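Local coordinates for AT-rich interactive domain-containing protein 4 (PDB 6LQF) that probably binds DNA through its ARID domain and, through the adjoining zinc-containing PHD finger, reads the H3K4me3 histone mark to regulate transcription, at residues A[70-73]-A[74-77]. Numbering follows the deposited sequence.
Sequences YREV and VSRG
Val74 lays its CG1 methyl over one face of the Tyr70 ring, 3.8 Å from the centroid, a CH-pi contact one turn along the end of helix 66-74 in the ARID domain. This is the tight side: Tyr115 touches both residues, and Phe29 and Tyr122 meet the ring, whose OH hydrogen-bonds Asp128. Val74 N also bonds Tyr70 O (2.9 Å), and the helical bond from Ser75 N to Arg71 O follows it. The helix then closes in a Schellman motif, with Gly77 at positive phi as the C-prime residue and its N bonded to Val74 O.

The other side is polar, faces the bound peptide and includes one bridging water. Arg76, extended from CG to NE, reaches back so that NH1 donates to Glu72 OE1 (2.8 Å, 169°), on the anti lone pair of that oxygen, and to the backbone Glu72 O (3.0 Å). The Glu72 chain bends at chi2 (-51°), which brings its carboxylate to the guanidinium edge, the two planes 54° apart. The water links OE1 to Arg76 NH2, while Lys94 pairs with OE2. An alanine in place of Arg76 would probably cost Glu72 OE1 and O their NH1 bonds, leaving the carboxylate to Lys94 and the peptide. Because Glu72 OE1 also salt-bridges a basic side chain of the bound peptide and Arg76 NE bonds the peptide backbone, the Glu72-Arg76 pair probably ties the helix end to histone-tail recognition.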
ATOM      1  N   TYR A  70       4.082  -2.429  -2.406  1.00 16.84           N
ATOM      2  CA  TYR A  70       2.941  -3.329  -2.626  1.00 16.73           C
ATOM      3  C   TYR A  70       2.066  -3.426  -1.389  1.00 17.50           C
ATOM      4  O   TYR A  70       0.860  -3.251  -1.494  1.00 17.22           O
ATOM      5  CB  TYR A  70       3.435  -4.715  -3.007  1.00 16.03           C
ATOM      6  CG  TYR A  70       2.304  -5.661  -3.364  1.00 15.53           C
ATOM      7  CD1 TYR A  70       1.630  -5.534  -4.595  1.00 16.44           C
ATOM      8  CD2 TYR A  70       1.969  -6.724  -2.517  1.00 18.08           C
ATOM      9  CE1 TYR A  70       0.646  -6.422  -4.939  1.00 17.27           C
ATOM     10  CE2 TYR A  70       0.955  -7.635  -2.862  1.00 17.59           C
ATOM     11  CZ  TYR A  70       0.340  -7.491  -4.095  1.00 16.57           C
ATOM     12  OH  TYR A  70      -0.656  -8.395  -4.452  1.00 21.12           O
ATOM     13  N   ARG A  71       2.682  -3.655  -0.215  1.00 15.67           N
ATOM     14  CA  ARG A  71       1.880  -3.836   1.025  1.00 16.54           C
ATOM     15  C   ARG A  71       1.053  -2.590   1.328  1.00 18.04           C
ATOM     16  O   ARG A  71      -0.137  -2.706   1.701  1.00 18.40           O
ATOM     17  CB  ARG A  71       2.772  -4.180   2.203  1.00 18.36           C
ATOM     18  CG  ARG A  71       3.357  -5.584   2.022  1.00 21.29           C
ATOM     19  CD  ARG A  71       3.954  -6.170   3.248  1.00 23.75           C
ATOM     20  NE  ARG A  71       5.027  -5.361   3.761  1.00 34.20           N
ATOM     21  CZ  ARG A  71       5.660  -5.639   4.901  1.00 46.78           C
ATOM     22  NH1 ARG A  71       5.286  -6.695   5.627  1.00 39.58           N
ATOM     23  NH2 ARG A  71       6.657  -4.867   5.323  1.00 52.24           N
ATOM     24  N   GLU A  72       1.647  -1.413   1.136  1.00 16.15           N
ATOM     25  CA  GLU A  72       0.919  -0.205   1.493  1.00 15.72           C
ATOM     26  C   GLU A  72      -0.247   0.051   0.539  1.00 17.01           C
ATOM     27  O   GLU A  72      -1.323   0.562   0.936  1.00 18.09           O
ATOM     28  CB  GLU A  72       1.837   1.007   1.505  1.00 18.35           C
ATOM     29  CG  GLU A  72       2.867   0.961   2.644  1.00 18.12           C
ATOM     30  CD  GLU A  72       2.259   0.680   4.040  1.00 26.85           C
ATOM     31  OE1 GLU A  72       1.177   1.228   4.353  1.00 25.99           O
ATOM     32  OE2 GLU A  72       2.860  -0.078   4.868  1.00 29.32           O
ATOM     33  N   VAL A  73      -0.109  -0.315  -0.712  1.00 15.74           N
ATOM     34  CA  VAL A  73      -1.175  -0.072  -1.686  1.00 15.69           C
ATOM     35  C   VAL A  73      -2.279  -1.106  -1.570  1.00 15.12           C
ATOM     36  O   VAL A  73      -3.484  -0.711  -1.545  1.00 17.55           O
ATOM     37  CB  VAL A  73      -0.617  -0.062  -3.129  1.00 15.94           C
ATOM     38  CG1 VAL A  73      -1.778  -0.073  -4.175  1.00 16.01           C
ATOM     39  CG2 VAL A  73       0.230   1.192  -3.305  1.00 17.25           C
ATOM     40  N   VAL A  74      -1.930  -2.387  -1.388  1.00 16.20           N
ATOM     41  CA  VAL A  74      -3.027  -3.362  -1.393  1.00 16.51           C
ATOM     42  C   VAL A  74      -3.796  -3.268  -0.067  1.00 19.15           C
ATOM     43  O   VAL A  74      -5.000  -3.548  -0.034  1.00 18.19           O
ATOM     44  CB  VAL A  74      -2.597  -4.791  -1.672  1.00 17.64           C
ATOM     45  CG1 VAL A  74      -1.950  -4.820  -3.070  1.00 19.24           C
ATOM     46  CG2 VAL A  74      -1.585  -5.318  -0.614  1.00 20.06           C
ATOM     47  N   SER A  75      -3.132  -2.837   1.015  1.00 16.66           N
ATOM     48  CA  SER A  75      -3.842  -2.677   2.322  1.00 16.17           C
ATOM     49  C   SER A  75      -4.883  -1.571   2.245  1.00 18.20           C
ATOM     50  O   SER A  75      -5.804  -1.545   3.092  1.00 19.78           O
ATOM     51  CB  SER A  75      -2.858  -2.397   3.426  1.00 19.40           C
ATOM     52  OG  SER A  75      -2.287  -1.119   3.324  1.00 23.32           O
ATOM     53  N   ARG A  76      -4.763  -0.684   1.252  1.00 17.53           N
ATOM     54  CA  ARG A  76      -5.719   0.415   1.073  1.00 19.15           C
ATOM     55  C   ARG A  76      -6.712   0.190  -0.060  1.00 18.55           C
ATOM     56  O   ARG A  76      -7.491   1.098  -0.421  1.00 20.90           O
ATOM     57  CB  ARG A  76      -4.980   1.721   0.848  1.00 17.03           C
ATOM     58  CG  ARG A  76      -4.244   2.139   2.139  1.00 18.67           C
ATOM     59  CD  ARG A  76      -3.406   3.345   1.907  1.00 22.22           C
ATOM     60  NE  ARG A  76      -2.875   3.878   3.164  1.00 20.33           N
ATOM     61  CZ  ARG A  76      -1.767   3.440   3.750  1.00 18.20           C
ATOM     62  NH1 ARG A  76      -1.075   2.448   3.219  1.00 17.80           N
ATOM     63  NH2 ARG A  76      -1.348   3.988   4.881  1.00 18.32           N
ATOM     64  N   GLY A  77      -6.770  -1.031  -0.578  1.00 18.57           N
ATOM     65  CA  GLY A  77      -7.763  -1.336  -1.580  1.00 20.24           C
ATOM     66  C   GLY A  77      -7.223  -1.470  -2.978  1.00 18.73           C
ATOM     67  O   GLY A  77      -8.009  -1.697  -3.894  1.00 24.96           O
TER
HETATM   68  O   HOH W   1       1.301   4.137   5.801  1.00 28.85           O